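Local coordinates for jacalin-type lectin domain-containing protein (PDB 7KMU) that probably binds mannose and mannose-containing glycans, as a mannose-specific jacalin-related lectin from banana with antiviral and mitogenic activity, at residues Lys91-Leu94 with Arg99-Gly102; Met74-His79 with Asp133-Tyr138; Ala39-Phe44 with Thr50-Tyr55. All coordinates share one frame; numbering follows the deposited sequence.

Interaction 1 of 3, residues Lys91-Leu94 with Arg99-Gly102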
loop_
_atom_site.group_PDB
_atom_site.type_symbol
_atom_site.label_atom_id
_atom_site.label_comp_id
_atom_site.label_asym_id
_atom_site.label_seq_id
_atom_site.Cartn_x
_atom_site.Cartn_y
_atom_site.Cartn_z
ATOM N N LYS B 91 -7.592 -9.788 10.226
ATOM C CA LYS B 91 -7.842 -8.547 10.959
ATOM C C LYS B 91 -7.932 -7.420 9.957
ATOM O O LYS B 91 -7.216 -7.435 8.953
ATOM C CB LYS B 91 -6.708 -8.240 11.944
ATOM C CG LYS B 91 -6.889 -8.907 13.283
ATOM C CD LYS B 91 -5.941 -8.328 14.330
ATOM C CE LYS B 91 -6.181 -9.033 15.624
ATOM N NZ LYS B 91 -5.341 -8.487 16.716
ATOM N N LEU B 92 -8.823 -6.444 10.210
ATOM C CA LEU B 92 -8.980 -5.319 9.312
ATOM C C LEU B 92 -9.434 -4.075 10.074
ATOM O O LEU B 92 -10.286 -4.162 10.961
ATOM C CB LEU B 92 -10.015 -5.671 8.214
ATOM C CG LEU B 92 -10.096 -4.733 7.006
ATOM C CD1 LEU B 92 -8.762 -4.700 6.218
ATOM C CD2 LEU B 92 -11.239 -5.166 6.074
ATOM N N THR B 93 -8.886 -2.918 9.681
ATOM C CA THR B 93 -9.234 -1.608 10.208
ATOM C C THR B 93 -9.327 -0.643 9.039
ATOM O O THR B 93 -8.517 -0.725 8.094
ATOM C CB THR B 93 -8.128 -1.094 11.166
ATOM O OG1 THR B 93 -7.928 -1.996 12.261
ATOM C CG2 THR B 93 -8.431 0.303 11.738
ATOM N N LEU B 94 -10.293 0.281 9.107
ATOM C CA LEU B 94 -10.390 1.405 8.170
ATOM C C LEU B 94 -10.304 2.659 9.008
ATOM O O LEU B 94 -11.010 2.756 10.025
ATOM C CB LEU B 94 -11.684 1.425 7.333
ATOM C CG LEU B 94 -11.936 0.216 6.436
ATOM C CD1 LEU B 94 -13.287 0.332 5.745
ATOM C CD2 LEU B 94 -10.833 0.070 5.373
ATOM N N ARG B 99 -12.379 9.224 12.338
ATOM C CA ARG B 99 -12.600 8.082 13.212
ATOM C C ARG B 99 -11.816 6.845 12.798
ATOM O O ARG B 99 -11.422 6.720 11.637
ATOM C CB ARG B 99 -14.099 7.695 13.142
ATOM C CG ARG B 99 -15.071 8.786 13.601
ATOM C CD ARG B 99 -16.498 8.322 13.536
ATOM N NE ARG B 99 -17.073 8.376 12.187
ATOM C CZ ARG B 99 -18.276 7.896 11.892
ATOM N NH1 ARG B 99 -18.994 7.268 12.815
ATOM N NH2 ARG B 99 -18.748 7.988 10.657
ATOM N N THR B 100 -11.669 5.892 13.730
ATOM C CA THR B 100 -11.073 4.585 13.454
ATOM C C THR B 100 -12.189 3.552 13.529
ATOM O O THR B 100 -12.900 3.485 14.532
ATOM C CB THR B 100 -9.941 4.252 14.428
ATOM O OG1 THR B 100 -8.926 5.253 14.291
ATOM C CG2 THR B 100 -9.343 2.867 14.167
ATOM N N PHE B 101 -12.353 2.769 12.464
ATOM C CA PHE B 101 -13.349 1.705 12.354
ATOM C C PHE B 101 -12.602 0.387 12.467
ATOM O O PHE B 101 -11.918 -0.059 11.536
ATOM C CB PHE B 101 -14.124 1.837 11.021
ATOM C CG PHE B 101 -15.197 0.805 10.757
ATOM C CD1 PHE B 101 -16.227 0.596 11.670
ATOM C CD2 PHE B 101 -15.232 0.111 9.552
ATOM C CE1 PHE B 101 -17.248 -0.323 11.405
ATOM C CE2 PHE B 101 -16.266 -0.796 9.276
ATOM C CZ PHE B 101 -17.254 -1.025 10.216
ATOM N N GLY B 102 -12.677 -0.200 13.644
ATOM C CA GLY B 102 -11.945 -1.409 13.953
ATOM C C GLY B 102 -10.878 -1.171 15.007
ATOM O O GLY B 102 -10.893 -0.141 15.687
#

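Interaction 2 of 3, residues Met74-His79 with Asp133-Tyr138. With EDO (1,2-ethanediol), chain E.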
loop_
_atom_site.group_PDB
_atom_site.type_symbol
_atom_site.label_atom_id
_atom_site.label_comp_id
_atom_site.label_asym_id
_atom_site.label_seq_id
_atom_site.Cartn_x
_atom_site.Cartn_y
_atom_site.Cartn_z
ATOM N N MET B 74 -8.858 7.315 4.839
ATOM C CA MET B 74 -7.477 7.676 4.554
ATOM C C MET B 74 -6.468 6.558 4.877
ATOM O O MET B 74 -5.282 6.725 4.611
ATOM C CB MET B 74 -7.064 9.035 5.159
ATOM C CG MET B 74 -7.153 9.167 6.648
ATOM S SD MET B 74 -6.981 10.941 7.120
ATOM C CE MET B 74 -5.239 11.267 6.647
ATOM N N SER B 75 -6.927 5.405 5.383
ATOM C CA SER B 75 -6.025 4.292 5.660
ATOM C C SER B 75 -6.785 2.997 5.788
ATOM O O SER B 75 -7.951 2.976 6.190
ATOM C CB SER B 75 -5.206 4.541 6.930
ATOM O OG SER B 75 -4.423 3.411 7.285
ATOM N N MET B 76 -6.101 1.900 5.443
ATOM C CA MET B 76 -6.568 0.540 5.652
ATOM C C MET B 76 -5.384 -0.258 6.171
ATOM O O MET B 76 -4.260 -0.100 5.689
ATOM C CB MET B 76 -7.131 -0.086 4.373
ATOM C CG MET B 76 -7.518 -1.561 4.560
ATOM S SD MET B 76 -8.313 -2.329 3.134
ATOM C CE MET B 76 -6.879 -2.584 2.031
ATOM N N GLU B 77 -5.621 -1.100 7.178
ATOM C CA GLU B 77 -4.577 -1.959 7.701
ATOM C C GLU B 77 -5.148 -3.239 8.203
ATOM O O GLU B 77 -6.320 -3.301 8.570
ATOM C CB GLU B 77 -3.715 -1.269 8.759
ATOM C CG GLU B 77 -4.441 -0.883 10.021
ATOM C CD GLU B 77 -3.666 0.152 10.810
ATOM O OE1 GLU B 77 -4.166 1.290 10.940
ATOM O OE2 GLU B 77 -2.548 -0.166 11.274
ATOM N N GLY B 78 -4.331 -4.266 8.209
ATOM C CA GLY B 78 -4.805 -5.557 8.671
ATOM C C GLY B 78 -3.745 -6.622 8.663
ATOM O O GLY B 78 -2.551 -6.317 8.577
ATOM N N HIS B 79 -4.195 -7.891 8.749
ATOM C CA HIS B 79 -3.314 -9.050 8.760
ATOM C C HIS B 79 -3.755 -10.100 7.773
ATOM O O HIS B 79 -4.953 -10.402 7.692
ATOM C CB HIS B 79 -3.278 -9.695 10.159
ATOM C CG HIS B 79 -2.395 -8.974 11.119
ATOM N ND1 HIS B 79 -1.143 -9.471 11.455
ATOM C CD2 HIS B 79 -2.596 -7.805 11.769
ATOM C CE1 HIS B 79 -0.633 -8.597 12.315
ATOM N NE2 HIS B 79 -1.465 -7.574 12.527
ATOM N N ASP B 133 -10.910 -13.607 1.420
ATOM C CA ASP B 133 -9.593 -14.170 1.128
ATOM C C ASP B 133 -8.561 -13.081 0.898
ATOM O O ASP B 133 -7.399 -13.242 1.274
ATOM C CB ASP B 133 -9.667 -15.031 -0.146
ATOM C CG ASP B 133 -10.563 -16.242 0.025
ATOM O OD1 ASP B 133 -11.804 -16.072 -0.004
ATOM O OD2 ASP B 133 -10.024 -17.351 0.220
ATOM N N ALA B 134 -8.965 -12.006 0.200
ATOM C CA ALA B 134 -8.037 -10.943 -0.186
ATOM C C ALA B 134 -8.762 -9.634 -0.374
ATOM O O ALA B 134 -9.970 -9.614 -0.660
ATOM C CB ALA B 134 -7.323 -11.324 -1.477
ATOM N N ILE B 135 -8.032 -8.530 -0.214
ATOM C CA ILE B 135 -8.632 -7.212 -0.333
ATOM C C ILE B 135 -7.651 -6.225 -0.956
ATOM O O ILE B 135 -6.437 -6.390 -0.847
ATOM C CB ILE B 135 -9.170 -6.750 1.059
ATOM C CG1 ILE B 135 -10.156 -5.546 0.931
ATOM C CG2 ILE B 135 -8.028 -6.490 2.072
ATOM C CD1 ILE B 135 -11.088 -5.334 2.199
ATOM N N GLY B 136 -8.204 -5.223 -1.610
ATOM C CA GLY B 136 -7.467 -4.140 -2.243
ATOM C C GLY B 136 -8.342 -2.914 -2.290
ATOM O O GLY B 136 -9.554 -2.987 -2.017
ATOM N N VAL B 137 -7.736 -1.765 -2.630
ATOM C CA VAL B 137 -8.472 -0.509 -2.681
ATOM C C VAL B 137 -8.235 0.306 -3.932
ATOM O O VAL B 137 -7.164 0.224 -4.534
ATOM C CB VAL B 137 -8.207 0.372 -1.425
ATOM C CG1 VAL B 137 -8.813 -0.254 -0.163
ATOM C CG2 VAL B 137 -6.718 0.664 -1.230
ATOM N N TYR B 138 -9.236 1.127 -4.293
ATOM C CA TYR B 138 -9.109 2.146 -5.325
ATOM C C TYR B 138 -8.660 3.425 -4.624
ATOM O O TYR B 138 -9.107 3.711 -3.501
ATOM C CB TYR B 138 -10.471 2.430 -5.966
ATOM C CG TYR B 138 -10.876 1.386 -6.972
ATOM C CD1 TYR B 138 -11.465 0.191 -6.570
ATOM C CD2 TYR B 138 -10.646 1.576 -8.331
ATOM C CE1 TYR B 138 -11.855 -0.770 -7.497
ATOM C CE2 TYR B 138 -11.033 0.623 -9.269
ATOM C CZ TYR B 138 -11.628 -0.553 -8.850
ATOM O OH TYR B 138 -11.988 -1.480 -9.793
HETATM C C1 EDO E . -12.546 -18.857 1.941
HETATM O O1 EDO E . -13.306 -17.730 1.497
HETATM C C2 EDO E . -12.480 -19.967 0.863
HETATM O O2 EDO E . -11.729 -19.542 -0.259
#

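Interaction 3 of 3, residues Ala39-Phe44 with Thr50-Tyr55. With EDO (1,2-ethanediol), chain F.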
loop_
_atom_site.group_PDB
_atom_site.type_symbol
_atom_site.label_atom_id
_atom_site.label_comp_id
_atom_site.label_asym_id
_atom_site.label_seq_id
_atom_site.Cartn_x
_atom_site.Cartn_y
_atom_site.Cartn_z
ATOM N N ALA B 39 -16.864 -11.070 6.117
ATOM C CA ALA B 39 -17.489 -10.329 5.037
ATOM C C ALA B 39 -17.285 -8.837 5.131
ATOM O O ALA B 39 -17.039 -8.282 6.213
ATOM C CB ALA B 39 -18.993 -10.633 5.027
ATOM N N ILE B 40 -17.433 -8.172 3.984
ATOM C CA ILE B 40 -17.422 -6.724 3.890
ATOM C C ILE B 40 -18.568 -6.347 2.977
ATOM O O ILE B 40 -18.756 -6.959 1.921
ATOM C CB ILE B 40 -16.045 -6.117 3.475
ATOM C CG1 ILE B 40 -16.052 -4.565 3.589
ATOM C CG2 ILE B 40 -15.574 -6.593 2.076
ATOM C CD1 ILE B 40 -14.651 -3.870 3.548
ATOM N N GLU B 41 -19.368 -5.388 3.417
ATOM C CA GLU B 41 -20.503 -4.901 2.646
ATOM C C GLU B 41 -20.356 -3.395 2.523
ATOM O O GLU B 41 -20.085 -2.719 3.517
ATOM C CB GLU B 41 -21.810 -5.286 3.354
ATOM C CG GLU B 41 -23.052 -4.880 2.592
ATOM C CD GLU B 41 -24.317 -5.159 3.372
ATOM O OE1 GLU B 41 -24.827 -4.220 4.020
ATOM O OE2 GLU B 41 -24.784 -6.318 3.354
ATOM N N ILE B 42 -20.477 -2.859 1.296
ATOM C CA ILE B 42 -20.298 -1.427 1.073
ATOM C C ILE B 42 -21.529 -0.849 0.415
ATOM O O ILE B 42 -22.035 -1.427 -0.552
ATOM C CB ILE B 42 -19.029 -1.102 0.209
ATOM C CG1 ILE B 42 -17.751 -1.815 0.715
ATOM C CG2 ILE B 42 -18.788 0.400 0.104
ATOM C CD1 ILE B 42 -17.405 -3.090 -0.073
ATOM N N THR B 43 -22.007 0.280 0.941
ATOM C CA THR B 43 -23.076 1.049 0.315
ATOM C C THR B 43 -22.371 2.279 -0.254
ATOM O O THR B 43 -21.662 2.998 0.466
ATOM C CB THR B 43 -24.195 1.399 1.294
ATOM O OG1 THR B 43 -24.839 0.192 1.688
ATOM C CG2 THR B 43 -25.247 2.331 0.665
ATOM N N PHE B 44 -22.525 2.503 -1.557
ATOM C CA PHE B 44 -21.838 3.577 -2.232
ATOM C C PHE B 44 -22.694 4.207 -3.307
ATOM O O PHE B 44 -23.631 3.574 -3.800
ATOM C CB PHE B 44 -20.521 3.049 -2.832
ATOM C CG PHE B 44 -20.719 1.945 -3.838
ATOM C CD1 PHE B 44 -20.797 0.617 -3.432
ATOM C CD2 PHE B 44 -20.810 2.229 -5.199
ATOM C CE1 PHE B 44 -21.003 -0.406 -4.362
ATOM C CE2 PHE B 44 -21.019 1.207 -6.128
ATOM C CZ PHE B 44 -21.080 -0.104 -5.708
ATOM N N THR B 50 -27.349 4.758 -5.713
ATOM C CA THR B 50 -26.785 4.242 -4.465
ATOM C C THR B 50 -27.078 2.749 -4.423
ATOM O O THR B 50 -28.228 2.324 -4.620
ATOM C CB THR B 50 -27.371 4.971 -3.250
ATOM O OG1 THR B 50 -27.129 6.371 -3.368
ATOM C CG2 THR B 50 -26.791 4.466 -1.929
ATOM N N GLU B 51 -26.043 1.939 -4.201
ATOM C CA GLU B 51 -26.253 0.501 -4.130
ATOM C C GLU B 51 -25.434 -0.118 -3.022
ATOM O O GLU B 51 -24.500 0.511 -2.536
ATOM C CB GLU B 51 -26.009 -0.181 -5.475
ATOM C CG GLU B 51 -24.590 -0.132 -5.998
ATOM C CD GLU B 51 -24.458 -0.642 -7.420
ATOM O OE1 GLU B 51 -24.717 -1.846 -7.650
ATOM O OE2 GLU B 51 -24.103 0.166 -8.307
ATOM N N THR B 52 -25.811 -1.336 -2.627
ATOM C CA THR B 52 -25.163 -2.104 -1.575
ATOM C C THR B 52 -24.635 -3.384 -2.166
ATOM O O THR B 52 -25.360 -4.109 -2.860
ATOM C CB THR B 52 -26.143 -2.366 -0.412
ATOM O OG1 THR B 52 -26.647 -1.126 0.076
ATOM C CG2 THR B 52 -25.499 -3.111 0.738
ATOM N N GLN B 53 -23.350 -3.658 -1.922
ATOM C CA GLN B 53 -22.749 -4.887 -2.392
ATOM C C GLN B 53 -22.119 -5.603 -1.217
ATOM O O GLN B 53 -21.361 -4.980 -0.464
ATOM C CB GLN B 53 -21.702 -4.623 -3.475
ATOM C CG GLN B 53 -22.266 -4.098 -4.796
ATOM C CD GLN B 53 -22.984 -5.148 -5.630
ATOM O OE1 GLN B 53 -22.908 -6.364 -5.386
ATOM N NE2 GLN B 53 -23.694 -4.696 -6.654
ATOM N N HIS B 54 -22.405 -6.906 -1.079
ATOM C CA HIS B 54 -21.892 -7.770 -0.013
ATOM C C HIS B 54 -20.921 -8.770 -0.608
ATOM O O HIS B 54 -21.222 -9.417 -1.618
ATOM C CB HIS B 54 -23.065 -8.518 0.657
ATOM C CG HIS B 54 -22.682 -9.357 1.839
ATOM N ND1 HIS B 54 -22.122 -10.616 1.692
ATOM C CD2 HIS B 54 -22.843 -9.099 3.155
ATOM C CE1 HIS B 54 -21.942 -11.073 2.923
ATOM N NE2 HIS B 54 -22.354 -10.189 3.833
ATOM N N TYR B 55 -19.752 -8.914 0.034
ATOM C CA TYR B 55 -18.705 -9.841 -0.365
ATOM C C TYR B 55 -18.338 -10.709 0.827
ATOM O O TYR B 55 -18.272 -10.204 1.948
ATOM C CB TYR B 55 -17.483 -9.062 -0.885
ATOM C CG TYR B 55 -17.858 -8.060 -1.959
ATOM C CD1 TYR B 55 -18.203 -8.480 -3.238
ATOM C CD2 TYR B 55 -17.931 -6.698 -1.677
ATOM C CE1 TYR B 55 -18.582 -7.567 -4.225
ATOM C CE2 TYR B 55 -18.303 -5.774 -2.658
ATOM C CZ TYR B 55 -18.625 -6.218 -3.930
ATOM O OH TYR B 55 -18.972 -5.318 -4.916
HETATM C C1 EDO F . -22.987 -1.058 4.286
HETATM O O1 EDO F . -23.944 -1.620 3.434
HETATM C C2 EDO F . -23.615 -0.925 5.685
HETATM O O2 EDO F . -24.654 0.049 5.684
#

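Interaction 1 of 3, residues Lys91-Leu94 with Arg99-Gly102
The ring of Phe101 meets Leu94 at its edge: the methyl CD1 of Leu94 lies near the ring plane, 4.3 Å from Phe101 CD2, in a loose apolar contact. Beyond the two segments the same ring takes part in an edge-to-face pair with Phe104, and Val29, Ile31, His63 and Ile65 also touch the side chain. Pairing in the strand puts the Leu94 and Phe101 side chains on one face; with CG anti to the backbone N (chi1 -180°), the ring lies beside its own carbonyl carbon.

The two residues are partners in an antiparallel hydrogen-bonded pair. Leu94 N donates to Phe101 O at 2.9 Å, in the carbonyl plane, and Phe101 N returns a bond to Leu94 O at 2.8 Å, running almost straight down the carbonyl direction. Phe101 O also receives a CA-H...O contact from Thr93 CA at 3.4 Å, so one acceptor serves a neighbouring pair of donors. Past this bridge, Thr93 and Thr100 meet through their methyl groups, CG2 to CG2 at 3.6 Å, the two side chains slanting across each other rather than pairing their hydroxyls.

At the turn end, Arg99 leads its guanidinium group away to a salt bridge with Glu71. Strand directions differ by 160°, and the strand 86-96 is joined to 100-104 by only a few residues. This is a beta hairpin at the margin of one four-stranded sheet, with Leu94 and Phe101 turned to the hydrophobic interior of the beta-prism fold of jacalin-related lectins.

Interaction 2 of 3, residues Met74-His79 with Asp133-Tyr138
Met76 projects from its strand toward strand 132-140 of another sheet and lays its thioether end between Ile135 and Val137. Its methyl CE rests 3.7 Å from Val137 CG1 and 4.1 Å from Ile135 CG2, while SD comes within 3.9 Å of that same Val137 methyl. The Met76 and Val137 side chains run alongside each other, head to tail, whereas Met76 and Ile135 meet at a slant.

The shape of the methionine explains this reach. CG is anti to the backbone N (chi1 175°) and the next bond is extended too, which drives the chain outward from its strand; a bend at the last torsion (chi3 76°) then turns CE aside onto the branched residues. Val137 answers with CG1, and Ile135 with CG2 near the methyl and CD1 near the sulfur. No hydrogen bond crosses between the segments, and the nearest pair of CA atoms, Met76 and Val137, is 8.6 Å apart, so the contact is wholly one of apolar side chains meeting between sheets.

Trp10, Ile121, Phe112 and Ile114 also pack on the methionine, and Val137 touches Val7 and Phe124. Such contacts contribute to the hydrophobic core where the sheets of the beta-prism fold face each other. Far from this cluster, the carboxylate of Asp133 takes both hydroxyls of a 1,2-ethanediol, O1 on OD1 at 2.7 Å and O2 on OD2 at 2.8 Å; the diol, probably from the crystallisation liquor, is also bonded to Phe131 N. Asp133 closes a GXXXD sequence, the sugar-binding motif of mannose-specific jacalin-related lectins, so the diol probably mimics two sugar hydroxyls at a mannose site on the rim of this core.

Interaction 3 of 3, residues Ala39-Phe44 with Thr50-Tyr55
Strands 39-44 and 50-55 run antiparallel at 170°, their axes approaching to 4.7 Å, and six backbone hydrogen bonds tie the hydrogen-bonded pairs Ile40-Tyr55, Ile42-Gln53 and Phe44-Glu51. Between them lie the non-hydrogen-bonded pairs Glu41-His54 and Thr43-Thr52.

On the face bearing the latter pairs, the hydroxyls of Thr43 and Thr52 are hydrogen-bonded, OG1 to OG1 at 2.8 Å. A 1,2-ethanediol donates from O1 to Glu41 OE1 at 2.8 Å. The other carboxylate oxygen, Glu41 OE2, lies in the plane of the His54 ring at its edge, 3.4 Å from CD2, with the two planes steeply inclined.

On the opposite face the Phe44 ring and the Glu51 side chain run alongside each other, Phe44 CZ 3.5 Å from Glu51 CG, with ring and carboxylate planes 17° apart. Both residues hold CG between backbone N and carbonyl carbon (Phe44 chi1 60°), a shared swing that keeps them abreast. Gln53 NE2 donates to Glu51 OE1, linking alternate residues of one strand. Ile42 brings CD1 to the edge of the Tyr55 ring, 3.8 Å from CE2.

Strand 25-33 flanks 37-46 on its other side, leaving 49-56 outermost within this chain; Trp18 stacks on Tyr55, and Ile132 of strand 132-140 touches Ile40 and Tyr55.

Between them the contacts involve all three four-stranded sheets: interactions 1 and 3 each lie within one sheet, and interaction 2 spans two. Interactions 1 and 2 share a sheet, since 86-96 and 73-83 are neighbours in it: Thr93 N lies 2.8 Å from Glu77 O, a probable hydrogen bond, and Leu92 CD1 packs on Met76 CG at 3.8 Å. Their centres are 10 Å apart. Interaction 2 reaches interaction 3 through the interior, where Ile135 CD1 touches Ile40 CD1 at 4.1 Å, so Ile135 connects the two sheets beyond its own. Interactions 1 and 3 do not touch; their nearest atoms are about 4 Å apart. The probable sugar site at Asp133 begins the segment whose Ile135 and Val137 pack in the core.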